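Local coordinates for protein NAD(P)H-FMN oxidoreductase (Bacillus subtilis, PDB 5LVA) that binds flavin mononucleotide in a flavodoxin-like fold and probably uses it to carry electrons from NAD(P)H to flavin or quinone acceptors, at residues L6-N11 against R34-E39; E43-E48 against P72-K77; F64-Y69 against V103-G108; P144-Y149 against T164-H169. One frame throughout, in Å; residues are numbered along the deposited sequence.

Contact 1 (L6-N11 against R34-E39); sequences LAFHPN and RDLYQE. With FMN (flavin mononucleotide), chain C.
Leu-36 fits between Leu-6 and Phe-8 on the packed side of this contact. Its CD1 lies 3.6 Å from Leu-6 CB and stands over one face of the Phe-8 ring, 4.2 Å from the centroid, a CH-pi contact. Phe-8 is placed for this by its first torsion (chi1 -66°), which sets CG beside the backbone N. Trp-78 and Leu-75 of helix 73-82 add to this buried apolar layer. Exposed Pro-10 packs closely too: its CA sits over the centre of the Tyr-37 ring, 3.7 Å from the centroid, a second CH-pi contact, and His-9 O comes within 3.3 Å of Tyr-37 CD2. The backbones run parallel: Ala-7 N donates to Arg-34 O at 3.0 Å, and Leu-36 N returns an almost straight bond (170°) to Ala-7 O. Arg-34 lies along Leu-6; its NH2 donates to Glu-39 OE1, which lies in the guanidinium plane, in a salt bridge, and NH1 pairs with Glu-50. Toward solvent the fit is looser: one water accepts from His-9 N and Tyr-37 N, and a second donates to His-9 O and Asp-35 OD1, where no direct backbone bond joins the segments. Asp-35 is the N-cap of helix 36-39, its OD1 taking Gln-38 N at 3.2 Å. The His-9 ring serves the cofactor instead: ND1 accepts Asn-11 N in the ring plane, and NE2 donates to the FMN phosphate oxygen O1P. Neighbouring parallel strands of a beta-alpha-beta unit, with a flavin phosphate bound just past a strand's C-terminal end, are typical of the flavodoxin-like fold.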
# COMPACT_ATOMS: atom_id res chain seq x y z
N LEU A 6 3.38 -4.40 -2.36
CA LEU A 6 2.24 -4.95 -3.06
C LEU A 6 1.44 -3.84 -3.72
O LEU A 6 0.75 -3.10 -3.06
CB LEU A 6 1.37 -5.74 -2.09
CG LEU A 6 2.15 -6.74 -1.23
CD1 LEU A 6 1.26 -7.42 -0.23
CD2 LEU A 6 2.78 -7.76 -2.13
N ALA A 7 1.55 -3.73 -5.05
CA ALA A 7 0.86 -2.66 -5.76
C ALA A 7 -0.48 -3.13 -6.28
O ALA A 7 -0.58 -4.17 -6.90
CB ALA A 7 1.71 -2.14 -6.89
N PHE A 8 -1.52 -2.35 -5.99
CA PHE A 8 -2.87 -2.70 -6.41
C PHE A 8 -3.48 -1.62 -7.30
O PHE A 8 -4.11 -0.68 -6.82
CB PHE A 8 -3.78 -2.94 -5.20
CG PHE A 8 -3.41 -4.14 -4.37
CD1 PHE A 8 -2.44 -4.05 -3.39
CD2 PHE A 8 -4.08 -5.34 -4.52
CE1 PHE A 8 -2.12 -5.13 -2.60
CE2 PHE A 8 -3.76 -6.43 -3.73
CZ PHE A 8 -2.77 -6.32 -2.77
N HIS A 9 -3.30 -1.78 -8.59
CA HIS A 9 -3.85 -0.88 -9.57
C HIS A 9 -4.39 -1.72 -10.72
O HIS A 9 -3.70 -2.58 -11.24
CB HIS A 9 -2.79 0.10 -10.05
CG HIS A 9 -3.35 1.22 -10.86
ND1 HIS A 9 -4.09 1.02 -12.00
CD2 HIS A 9 -3.27 2.56 -10.70
CE1 HIS A 9 -4.45 2.18 -12.51
NE2 HIS A 9 -3.96 3.13 -11.73
N PRO A 10 -5.65 -1.49 -11.10
CA PRO A 10 -6.30 -2.33 -12.11
C PRO A 10 -5.58 -2.37 -13.44
O PRO A 10 -5.65 -3.37 -14.15
CB PRO A 10 -7.67 -1.69 -12.25
CG PRO A 10 -7.92 -1.08 -10.88
CD PRO A 10 -6.59 -0.56 -10.46
N ASN A 11 -4.88 -1.29 -13.78
CA ASN A 11 -4.16 -1.22 -15.04
C ASN A 11 -2.90 -0.40 -14.89
O ASN A 11 -2.89 0.80 -15.14
CB ASN A 11 -5.04 -0.62 -16.13
CG ASN A 11 -4.48 -0.86 -17.53
OD1 ASN A 11 -3.28 -1.01 -17.73
ND2 ASN A 11 -5.37 -0.86 -18.51
N ARG A 34 5.63 -5.93 -6.74
CA ARG A 34 4.69 -6.83 -7.38
C ARG A 34 3.48 -6.05 -7.86
O ARG A 34 3.04 -5.11 -7.23
CB ARG A 34 4.27 -7.95 -6.44
CG ARG A 34 5.38 -8.89 -6.07
CD ARG A 34 4.89 -9.98 -5.13
NE ARG A 34 3.94 -10.87 -5.78
CZ ARG A 34 2.86 -11.36 -5.20
NH1 ARG A 34 2.58 -11.04 -3.94
NH2 ARG A 34 2.04 -12.16 -5.87
N ASP A 35 2.96 -6.47 -9.01
CA ASP A 35 1.78 -5.90 -9.63
C ASP A 35 0.70 -6.95 -9.53
O ASP A 35 0.63 -7.86 -10.37
CB ASP A 35 2.08 -5.53 -11.08
CG ASP A 35 0.89 -4.95 -11.81
OD1 ASP A 35 -0.25 -5.03 -11.33
OD2 ASP A 35 1.10 -4.40 -12.89
N LEU A 36 -0.15 -6.84 -8.53
CA LEU A 36 -1.05 -7.94 -8.22
C LEU A 36 -2.17 -8.14 -9.23
O LEU A 36 -2.53 -9.27 -9.50
CB LEU A 36 -1.62 -7.76 -6.83
CG LEU A 36 -0.59 -8.34 -5.88
CD1 LEU A 36 0.21 -7.25 -5.19
CD2 LEU A 36 -1.21 -9.29 -4.92
N TYR A 37 -2.70 -7.07 -9.81
CA TYR A 37 -3.72 -7.20 -10.83
C TYR A 37 -3.15 -7.89 -12.06
O TYR A 37 -3.85 -8.61 -12.77
CB TYR A 37 -4.30 -5.84 -11.22
CG TYR A 37 -5.52 -5.45 -10.42
CD1 TYR A 37 -6.76 -5.93 -10.76
CD2 TYR A 37 -5.41 -4.60 -9.33
CE1 TYR A 37 -7.87 -5.58 -10.04
CE2 TYR A 37 -6.53 -4.24 -8.61
CZ TYR A 37 -7.75 -4.73 -8.96
OH TYR A 37 -8.85 -4.38 -8.24
N GLN A 38 -1.88 -7.65 -12.32
CA GLN A 38 -1.17 -8.32 -13.39
C GLN A 38 -1.00 -9.81 -13.11
O GLN A 38 -1.25 -10.63 -13.98
CB GLN A 38 0.19 -7.65 -13.61
CG GLN A 38 1.33 -8.57 -13.98
CD GLN A 38 1.55 -8.64 -15.46
OE1 GLN A 38 1.56 -7.60 -16.14
NE2 GLN A 38 1.73 -9.84 -15.99
N GLU A 39 -0.61 -10.17 -11.89
CA GLU A 39 -0.37 -11.57 -11.57
C GLU A 39 -1.65 -12.36 -11.41
O GLU A 39 -1.67 -13.55 -11.68
CB GLU A 39 0.46 -11.70 -10.31
CG GLU A 39 1.78 -10.97 -10.41
CD GLU A 39 2.81 -11.51 -9.45
OE1 GLU A 39 2.53 -12.50 -8.75
OE2 GLU A 39 3.91 -10.93 -9.40
N1 FMN C . -9.41 10.62 -5.43
C2 FMN C . -9.62 11.09 -4.15
O2 FMN C . -8.96 12.02 -3.71
N3 FMN C . -10.57 10.52 -3.34
C4 FMN C . -11.33 9.48 -3.80
O4 FMN C . -12.16 8.99 -3.04
C4A FMN C . -11.13 9.00 -5.10
N5 FMN C . -11.88 7.95 -5.58
C5A FMN C . -11.68 7.48 -6.86
C6 FMN C . -12.45 6.42 -7.31
C7 FMN C . -12.28 5.90 -8.57
C7M FMN C . -13.13 4.75 -9.03
C8 FMN C . -11.31 6.47 -9.40
C8M FMN C . -11.08 5.94 -10.79
C9 FMN C . -10.54 7.53 -8.95
C9A FMN C . -10.71 8.04 -7.67
N10 FMN C . -9.95 9.10 -7.20
C10 FMN C . -10.16 9.57 -5.91
C1' FMN C . -8.87 9.70 -8.05
C2' FMN C . -7.66 8.76 -7.81
O2' FMN C . -7.30 8.72 -6.43
C3' FMN C . -6.44 8.98 -8.72
O3' FMN C . -6.88 8.67 -10.01
C4' FMN C . -5.27 8.06 -8.31
O4' FMN C . -4.98 8.29 -6.96
C5' FMN C . -3.92 8.17 -9.00
O5' FMN C . -3.98 7.58 -10.27
P FMN C . -2.90 6.62 -10.98
O1P FMN C . -3.77 5.57 -11.57
O2P FMN C . -2.16 7.42 -11.99
O3P FMN C . -1.91 5.92 -10.11
O HOH W 1 -1.63 -4.29 -9.46
O HOH W 2 -2.13 -3.75 -13.11

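Contact 2 (E43-E48 against P72-K77); sequences EAIDVE and PPLLKK
Glu-43 reaches across the N-terminal turn of helix 73-82 and meets both Leu-74 and Lys-77. Its OE1 forms a salt bridge with Lys-77 NZ at 3.2 Å, weak as a hydrogen bond, and the two side chains cross nearly at right angles. Higher up, Glu-43 CG rests 3.8 Å from Leu-74 CD1, the side chains running past one another head to tail. That methyl has a second neighbour in Ile-45 CD1, 3.9 Å away. Lys-77 CD passes 3.7 Å from Glu-43 O, and the bend at the next torsion (chi3 -75°) turns NZ toward Glu-43. A water fastens the same corner, accepting from Lys-77 NZ at 3.0 Å and donating to Glu-43 O. Further out, Lys-77 N bonds to Pro-73 O, fixing the first helical turn, and Tyr-37 OH is hydrogen-bonded to Leu-74 N. Tyr-37 also touches Glu-43 and Pro-73, and Leu-36 lies against Leu-74. At the other end Asp-46 is the N-cap of helix 47-56, with OD1 capping Lys-49 N, while Tyr-40 packs on Ile-45. The contact thus ties the loop leading into helix 47-56 to the start of helix 73-82. The charged pair and its aliphatic stems supply more of the covered surface than the Leu-74 and Ile-45 methyls beside them, and the salt bridge probably adds a modest electrostatic tether.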
# COMPACT_ATOMS: atom_id res chain seq x y z
N GLU A 43 -8.39 -12.47 -10.59
CA GLU A 43 -8.50 -12.24 -9.14
C GLU A 43 -8.47 -13.53 -8.32
O GLU A 43 -8.91 -13.53 -7.18
CB GLU A 43 -9.76 -11.45 -8.81
CG GLU A 43 -9.68 -9.99 -9.21
CD GLU A 43 -11.00 -9.28 -9.11
OE1 GLU A 43 -12.05 -9.95 -9.22
OE2 GLU A 43 -11.00 -8.04 -8.95
N ALA A 44 -7.95 -14.61 -8.90
CA ALA A 44 -7.81 -15.86 -8.16
C ALA A 44 -6.45 -15.89 -7.48
O ALA A 44 -5.45 -16.15 -8.12
CB ALA A 44 -7.98 -17.04 -9.06
N ILE A 45 -6.43 -15.63 -6.18
CA ILE A 45 -5.19 -15.38 -5.46
C ILE A 45 -4.57 -16.66 -4.94
O ILE A 45 -5.25 -17.53 -4.43
CB ILE A 45 -5.43 -14.38 -4.30
CG1 ILE A 45 -5.90 -13.04 -4.86
CG2 ILE A 45 -4.18 -14.19 -3.46
CD1 ILE A 45 -6.10 -11.96 -3.83
N ASP A 46 -3.26 -16.79 -5.11
CA ASP A 46 -2.51 -17.90 -4.57
C ASP A 46 -2.17 -17.58 -3.11
O ASP A 46 -1.18 -16.90 -2.82
CB ASP A 46 -1.25 -18.13 -5.41
CG ASP A 46 -0.54 -19.44 -5.09
OD1 ASP A 46 -0.47 -19.83 -3.91
OD2 ASP A 46 -0.02 -20.06 -6.05
N VAL A 47 -3.01 -18.05 -2.20
CA VAL A 47 -2.91 -17.64 -0.81
C VAL A 47 -1.56 -17.99 -0.20
O VAL A 47 -0.91 -17.15 0.42
CB VAL A 47 -4.05 -18.27 0.02
CG1 VAL A 47 -3.85 -18.03 1.50
CG2 VAL A 47 -5.39 -17.70 -0.44
N GLU A 48 -1.12 -19.22 -0.41
CA GLU A 48 0.13 -19.70 0.16
C GLU A 48 1.31 -18.91 -0.35
O GLU A 48 2.23 -18.60 0.39
CB GLU A 48 0.32 -21.19 -0.12
CG GLU A 48 1.53 -21.78 0.54
CD GLU A 48 1.65 -23.27 0.34
OE1 GLU A 48 1.08 -23.77 -0.64
OE2 GLU A 48 2.34 -23.92 1.15
N PRO A 72 -8.59 -0.25 -4.30
CA PRO A 72 -9.26 -1.10 -5.29
C PRO A 72 -9.70 -2.42 -4.69
O PRO A 72 -9.12 -2.83 -3.71
CB PRO A 72 -8.18 -1.32 -6.34
CG PRO A 72 -7.32 -0.13 -6.25
CD PRO A 72 -7.30 0.25 -4.80
N PRO A 73 -10.71 -3.07 -5.27
CA PRO A 73 -11.25 -4.24 -4.57
C PRO A 73 -10.33 -5.46 -4.46
O PRO A 73 -10.59 -6.31 -3.63
CB PRO A 73 -12.50 -4.59 -5.40
CG PRO A 73 -12.50 -3.75 -6.56
CD PRO A 73 -11.57 -2.63 -6.38
N LEU A 74 -9.26 -5.54 -5.23
CA LEU A 74 -8.40 -6.71 -5.16
C LEU A 74 -7.62 -6.75 -3.84
O LEU A 74 -7.30 -7.82 -3.32
CB LEU A 74 -7.44 -6.76 -6.35
CG LEU A 74 -6.53 -7.98 -6.37
CD1 LEU A 74 -7.34 -9.26 -6.29
CD2 LEU A 74 -5.62 -7.97 -7.57
N LEU A 75 -7.32 -5.58 -3.30
CA LEU A 75 -6.68 -5.51 -1.99
C LEU A 75 -7.62 -5.99 -0.90
O LEU A 75 -7.22 -6.76 -0.03
CB LEU A 75 -6.21 -4.09 -1.70
CG LEU A 75 -5.69 -3.84 -0.27
CD1 LEU A 75 -4.66 -4.87 0.14
CD2 LEU A 75 -5.10 -2.46 -0.17
N LYS A 76 -8.88 -5.57 -0.95
CA LYS A 76 -9.88 -6.05 0.01
C LYS A 76 -10.00 -7.58 -0.01
O LYS A 76 -10.04 -8.22 1.04
CB LYS A 76 -11.25 -5.43 -0.27
CG LYS A 76 -12.20 -5.61 0.90
CD LYS A 76 -11.52 -5.17 2.18
CE LYS A 76 -12.20 -5.68 3.41
NZ LYS A 76 -12.11 -7.13 3.65
N LYS A 77 -10.05 -8.14 -1.22
CA LYS A 77 -10.05 -9.58 -1.42
C LYS A 77 -8.76 -10.23 -0.93
O LYS A 77 -8.77 -11.31 -0.36
CB LYS A 77 -10.26 -9.90 -2.89
CG LYS A 77 -10.46 -11.36 -3.18
CD LYS A 77 -10.75 -11.56 -4.64
CE LYS A 77 -12.15 -11.14 -4.98
NZ LYS A 77 -12.45 -11.45 -6.40
O HOH W 3 -12.03 -14.39 -6.91

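Contact 3 (F64-Y69 against V103-G108); sequences FPLYWY and VAVSAG. With FMN (flavin mononucleotide), chain C.
Phe-64 pairs with Val-105 and Pro-65 with Ser-106 as parallel beta bridges, continued by Leu-66 N donating to Ser-106 O at 2.8 Å. These neighbouring strands of a beta-alpha-beta unit in the flavodoxin-like fold run at their C-terminal ends into loops that grip FMN. Phe-64 N also donates to Ala-104 O, whereas the return bond from Ser-106 N to Phe-64 O is weak. On the face carrying Phe-64 and Val-105, chi1 of 54° puts Phe-64 CG in the crowded position between the backbone N and carbonyl carbon, and the ring then spans Val-103 CG1, 3.8 Å from its CZ, and Val-105 CG2, 3.8 Å from its CE2. Leu-66 CB joins that valine methyl, while its CD2 meets Ala-107 CB. On the opposite face Pro-65 CB and Ser-106 OG approach the ribityl chain, OG hydrogen-bonding FMN O4' at 2.8 Å. Leu-66 O accepts from FMN O2'. Tyr-67 lies against the dimethylbenzene end of the flavin, CD1 3.4 Å from FMN C8 and methyl C7M over one face of its ring. A serine here would probably leave this end of the isoalloxazine without its aromatic neighbour and freer to shift. Trp-68 N donates to FMN N5 and Gly-108 N to FMN N1; a CB on Gly-108 would run into FMN C1'. FMN O4 sits over the centre of the Tyr-69 ring, 3.3 Å above its plane.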
# COMPACT_ATOMS: atom_id res chain seq x y z
N PHE A 64 -1.59 1.70 -3.63
CA PHE A 64 -2.81 1.73 -4.42
C PHE A 64 -3.29 3.15 -4.63
O PHE A 64 -2.86 4.04 -3.92
CB PHE A 64 -3.90 0.89 -3.76
CG PHE A 64 -4.20 1.25 -2.32
CD1 PHE A 64 -3.51 0.65 -1.28
CD2 PHE A 64 -5.19 2.17 -2.01
CE1 PHE A 64 -3.80 0.96 0.01
CE2 PHE A 64 -5.48 2.48 -0.71
CZ PHE A 64 -4.78 1.88 0.30
N PRO A 65 -4.14 3.37 -5.63
CA PRO A 65 -4.80 4.66 -5.70
C PRO A 65 -5.99 4.70 -4.75
O PRO A 65 -6.61 3.66 -4.53
CB PRO A 65 -5.26 4.75 -7.15
CG PRO A 65 -5.50 3.35 -7.53
CD PRO A 65 -4.41 2.56 -6.83
N LEU A 66 -6.29 5.87 -4.20
CA LEU A 66 -7.47 6.05 -3.39
C LEU A 66 -8.70 6.03 -4.26
O LEU A 66 -8.93 6.94 -5.05
CB LEU A 66 -7.40 7.37 -2.62
CG LEU A 66 -8.34 7.52 -1.43
CD1 LEU A 66 -7.89 6.57 -0.34
CD2 LEU A 66 -8.33 8.94 -0.94
N TYR A 67 -9.49 4.98 -4.09
CA TYR A 67 -10.76 4.82 -4.77
C TYR A 67 -11.87 4.85 -3.74
O TYR A 67 -11.90 4.00 -2.87
CB TYR A 67 -10.83 3.49 -5.53
CG TYR A 67 -10.03 3.41 -6.80
CD1 TYR A 67 -9.40 4.52 -7.34
CD2 TYR A 67 -9.92 2.21 -7.46
CE1 TYR A 67 -8.68 4.43 -8.51
CE2 TYR A 67 -9.21 2.11 -8.63
CZ TYR A 67 -8.59 3.21 -9.16
OH TYR A 67 -7.88 3.06 -10.34
N TRP A 68 -12.78 5.81 -3.88
CA TRP A 68 -13.86 6.05 -2.90
C TRP A 68 -13.36 5.90 -1.45
O TRP A 68 -13.94 5.20 -0.63
CB TRP A 68 -15.06 5.14 -3.19
CG TRP A 68 -15.70 5.54 -4.47
CD1 TRP A 68 -15.65 4.88 -5.66
CD2 TRP A 68 -16.43 6.75 -4.71
NE1 TRP A 68 -16.33 5.59 -6.63
CE2 TRP A 68 -16.81 6.75 -6.07
CE3 TRP A 68 -16.81 7.84 -3.92
CZ2 TRP A 68 -17.55 7.77 -6.65
CZ3 TRP A 68 -17.54 8.86 -4.48
CH2 TRP A 68 -17.91 8.82 -5.83
N TYR A 69 -12.25 6.59 -1.20
CA TYR A 69 -11.65 6.73 0.12
C TYR A 69 -11.19 5.39 0.66
O TYR A 69 -10.87 5.25 1.83
CB TYR A 69 -12.62 7.44 1.06
CG TYR A 69 -13.17 8.69 0.42
CD1 TYR A 69 -12.43 9.86 0.37
CD2 TYR A 69 -14.42 8.68 -0.20
CE1 TYR A 69 -12.92 10.99 -0.26
CE2 TYR A 69 -14.93 9.80 -0.82
CZ TYR A 69 -14.17 10.95 -0.85
OH TYR A 69 -14.67 12.06 -1.46
N VAL A 103 1.17 2.06 4.22
CA VAL A 103 0.30 2.31 3.08
C VAL A 103 0.91 3.40 2.24
O VAL A 103 1.38 4.39 2.76
CB VAL A 103 -1.13 2.73 3.55
CG1 VAL A 103 -1.96 3.24 2.37
CG2 VAL A 103 -1.81 1.57 4.22
N ALA A 104 0.92 3.21 0.93
CA ALA A 104 1.32 4.28 0.01
C ALA A 104 0.16 4.55 -0.93
O ALA A 104 -0.18 3.71 -1.74
CB ALA A 104 2.58 3.90 -0.76
N VAL A 105 -0.45 5.71 -0.81
CA VAL A 105 -1.71 5.93 -1.49
C VAL A 105 -1.69 7.27 -2.21
O VAL A 105 -1.13 8.25 -1.74
CB VAL A 105 -2.90 5.86 -0.48
CG1 VAL A 105 -2.75 6.90 0.62
CG2 VAL A 105 -4.22 6.02 -1.18
N SER A 106 -2.26 7.27 -3.40
CA SER A 106 -2.35 8.49 -4.17
C SER A 106 -3.80 8.95 -4.22
O SER A 106 -4.71 8.13 -4.30
CB SER A 106 -1.79 8.26 -5.57
OG SER A 106 -2.51 7.24 -6.22
N ALA A 107 -4.03 10.25 -4.16
CA ALA A 107 -5.40 10.74 -4.16
C ALA A 107 -5.57 11.87 -5.15
O ALA A 107 -4.69 12.71 -5.29
CB ALA A 107 -5.81 11.19 -2.77
N GLY A 108 -6.71 11.89 -5.83
CA GLY A 108 -6.99 12.92 -6.81
C GLY A 108 -7.16 14.31 -6.23
O GLY A 108 -6.69 15.29 -6.80
N1 FMN C . -9.41 10.62 -5.43
C2 FMN C . -9.62 11.09 -4.15
O2 FMN C . -8.96 12.02 -3.71
N3 FMN C . -10.57 10.52 -3.34
C4 FMN C . -11.33 9.48 -3.80
O4 FMN C . -12.16 8.99 -3.04
C4A FMN C . -11.13 9.00 -5.10
N5 FMN C . -11.88 7.95 -5.58
C5A FMN C . -11.68 7.48 -6.86
C6 FMN C . -12.45 6.42 -7.31
C7 FMN C . -12.28 5.90 -8.57
C7M FMN C . -13.13 4.75 -9.03
C8 FMN C . -11.31 6.47 -9.40
C8M FMN C . -11.08 5.94 -10.79
C9 FMN C . -10.54 7.53 -8.95
C9A FMN C . -10.71 8.04 -7.67
N10 FMN C . -9.95 9.10 -7.20
C10 FMN C . -10.16 9.57 -5.91
C1' FMN C . -8.87 9.70 -8.05
C2' FMN C . -7.66 8.76 -7.81
O2' FMN C . -7.30 8.72 -6.43
C3' FMN C . -6.44 8.98 -8.72
O3' FMN C . -6.88 8.67 -10.01
C4' FMN C . -5.27 8.06 -8.31
O4' FMN C . -4.98 8.29 -6.96
C5' FMN C . -3.92 8.17 -9.00
O5' FMN C . -3.98 7.58 -10.27
P FMN C . -2.90 6.62 -10.98
O1P FMN C . -3.77 5.57 -11.57
O2P FMN C . -2.16 7.42 -11.99
O3P FMN C . -1.91 5.92 -10.11

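Contact 4 (P144-Y149 against T164-H169); sequences PPYVFY and TQYREH
An aromatic cluster of Tyr-146, Tyr-166 and His-169 fastens the C-terminal helix 156-171 to the edge strand 141-148. The axes of the short segments, strand 146-148 and helix 164-169, run nearly antiparallel (171°), 9.1 Å apart. Tyr-146 carries its ring under the helix because chi1 of -177° swings CG to the side away from the backbone N. Tyr-166 CA stands over the ring centre, 3.7 Å from the centroid, a CH-pi contact, and Tyr-166 CB comes 3.5 Å from Tyr-146 CE2. The Tyr-166 ring turns its edge to the same tyrosine in an offset edge-to-face pair, planes at 78°, while its OH bonds to Gln-63. His-169 meets Tyr-146 obliquely, its CB 3.9 Å from Tyr-146 CD1, and directs CE1 toward Pro-144 O in the ring plane. Gln-165 CB lies 3.6 Å from Tyr-146 OH, itself weakly hydrogen-bonded to Gly-162 O. An alanine at Tyr-146 is likely to open a gap under the helix, leaving the Tyr-166 edge and His-169 without the ring that joins them. No hydrogen bond joins the segments; aromatic and apolar surfaces hold the last helix against the parallel sheet, as in the alpha/beta architecture of flavodoxin-like proteins.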
# COMPACT_ATOMS: atom_id res chain seq x y z
N PRO A 144 3.80 5.59 9.35
CA PRO A 144 3.07 6.68 8.70
C PRO A 144 2.92 6.42 7.21
O PRO A 144 3.87 5.95 6.60
CB PRO A 144 3.96 7.89 8.94
CG PRO A 144 4.93 7.49 9.95
CD PRO A 144 5.10 6.03 9.84
N PRO A 145 1.76 6.72 6.64
CA PRO A 145 1.59 6.39 5.22
C PRO A 145 2.42 7.28 4.31
O PRO A 145 2.92 8.33 4.72
CB PRO A 145 0.10 6.61 4.99
CG PRO A 145 -0.25 7.64 5.94
CD PRO A 145 0.60 7.45 7.16
N TYR A 146 2.57 6.86 3.06
CA TYR A 146 2.97 7.81 2.04
C TYR A 146 1.75 8.23 1.27
O TYR A 146 1.02 7.41 0.76
CB TYR A 146 4.02 7.25 1.08
CG TYR A 146 4.42 8.33 0.10
CD1 TYR A 146 5.20 9.40 0.51
CD2 TYR A 146 3.96 8.32 -1.20
CE1 TYR A 146 5.54 10.40 -0.36
CE2 TYR A 146 4.29 9.32 -2.07
CZ TYR A 146 5.08 10.35 -1.65
OH TYR A 146 5.41 11.35 -2.51
N VAL A 147 1.53 9.53 1.19
CA VAL A 147 0.34 10.05 0.56
C VAL A 147 0.72 11.06 -0.50
O VAL A 147 1.51 11.95 -0.25
CB VAL A 147 -0.60 10.70 1.57
CG1 VAL A 147 -1.94 10.96 0.95
CG2 VAL A 147 -0.76 9.82 2.78
N PHE A 148 0.14 10.93 -1.68
CA PHE A 148 0.38 11.90 -2.73
C PHE A 148 -0.94 12.44 -3.19
O PHE A 148 -1.82 11.69 -3.60
CB PHE A 148 1.16 11.29 -3.89
CG PHE A 148 1.64 12.30 -4.90
CD1 PHE A 148 2.74 13.08 -4.64
CD2 PHE A 148 0.98 12.46 -6.09
CE1 PHE A 148 3.18 13.99 -5.56
CE2 PHE A 148 1.42 13.39 -7.00
CZ PHE A 148 2.52 14.15 -6.73
N TYR A 149 -1.08 13.76 -3.10
CA TYR A 149 -2.32 14.44 -3.40
C TYR A 149 -2.26 15.07 -4.79
O TYR A 149 -1.19 15.17 -5.37
CB TYR A 149 -2.60 15.53 -2.36
CG TYR A 149 -2.77 15.04 -0.93
CD1 TYR A 149 -4.00 14.59 -0.49
CD2 TYR A 149 -1.72 15.05 -0.04
CE1 TYR A 149 -4.18 14.15 0.80
CE2 TYR A 149 -1.88 14.60 1.24
CZ TYR A 149 -3.12 14.16 1.66
OH TYR A 149 -3.30 13.73 2.95
N THR A 164 10.28 10.68 -6.12
CA THR A 164 11.51 10.54 -5.36
C THR A 164 11.19 10.57 -3.87
O THR A 164 11.89 9.95 -3.07
CB THR A 164 12.55 11.61 -5.74
OG1 THR A 164 13.61 11.62 -4.78
CG2 THR A 164 11.95 12.96 -5.78
N GLN A 165 10.12 11.27 -3.50
CA GLN A 165 9.71 11.33 -2.11
C GLN A 165 9.10 10.02 -1.67
O GLN A 165 9.26 9.59 -0.53
CB GLN A 165 8.73 12.48 -1.89
CG GLN A 165 9.39 13.84 -1.81
CD GLN A 165 10.47 13.89 -0.76
OE1 GLN A 165 10.36 13.25 0.29
NE2 GLN A 165 11.51 14.65 -1.02
N TYR A 166 8.39 9.38 -2.59
CA TYR A 166 7.83 8.07 -2.35
C TYR A 166 8.95 7.09 -2.05
O TYR A 166 8.89 6.34 -1.09
CB TYR A 166 7.01 7.63 -3.57
CG TYR A 166 6.76 6.14 -3.70
CD1 TYR A 166 7.67 5.32 -4.34
CD2 TYR A 166 5.58 5.57 -3.25
CE1 TYR A 166 7.44 3.97 -4.48
CE2 TYR A 166 5.34 4.22 -3.39
CZ TYR A 166 6.27 3.43 -4.01
OH TYR A 166 6.04 2.08 -4.15
N ARG A 167 9.99 7.12 -2.87
CA ARG A 167 11.10 6.19 -2.73
C ARG A 167 11.80 6.36 -1.39
O ARG A 167 12.14 5.39 -0.74
CB ARG A 167 12.10 6.38 -3.87
CG ARG A 167 13.11 5.24 -3.99
CD ARG A 167 14.31 5.64 -4.80
NE ARG A 167 15.06 4.47 -5.27
CZ ARG A 167 16.16 4.00 -4.70
NH1 ARG A 167 16.67 4.60 -3.63
NH2 ARG A 167 16.76 2.94 -5.20
N GLU A 168 12.01 7.60 -0.98
CA GLU A 168 12.70 7.83 0.26
C GLU A 168 11.86 7.33 1.44
O GLU A 168 12.39 6.77 2.40
CB GLU A 168 13.03 9.30 0.44
CG GLU A 168 13.66 9.57 1.79
CD GLU A 168 14.06 11.01 1.98
OE1 GLU A 168 14.26 11.72 0.96
OE2 GLU A 168 14.20 11.43 3.15
N HIS A 169 10.55 7.52 1.34
CA HIS A 169 9.66 7.17 2.43
C HIS A 169 9.55 5.67 2.62
O HIS A 169 9.55 5.18 3.74
CB HIS A 169 8.27 7.75 2.18
CG HIS A 169 7.42 7.79 3.41
ND1 HIS A 169 6.61 6.75 3.79
CD2 HIS A 169 7.28 8.75 4.35
CE1 HIS A 169 5.98 7.06 4.90
NE2 HIS A 169 6.37 8.27 5.27

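In the fold
Contacts 1, 3 and 4 follow the parallel sheet from one outermost strand to the other, in the order 31-35, 3-7, 59-65, 100-106, 141-148. Contacts 1 and 3 both touch FMN, at the phosphate and at the ribityl chain and flavin rings respectively; their centres are 14 Å apart, and Phe-8 O packs on Pro-65 CD at 3.3 Å. Contact 4 continues the sheet from contact 3 through a probable hydrogen bond from Ala-107 N to Phe-148 O (2.7 Å). Contact 2 lies off the sheet, beside contact 1 and on the opposite side of the chain's centre from contact 4 (centres 24 Å apart), with Glu-43 about 13 Å from FMN at the nearest side-chain atom; Pro-72 joins it to contacts 1 and 3.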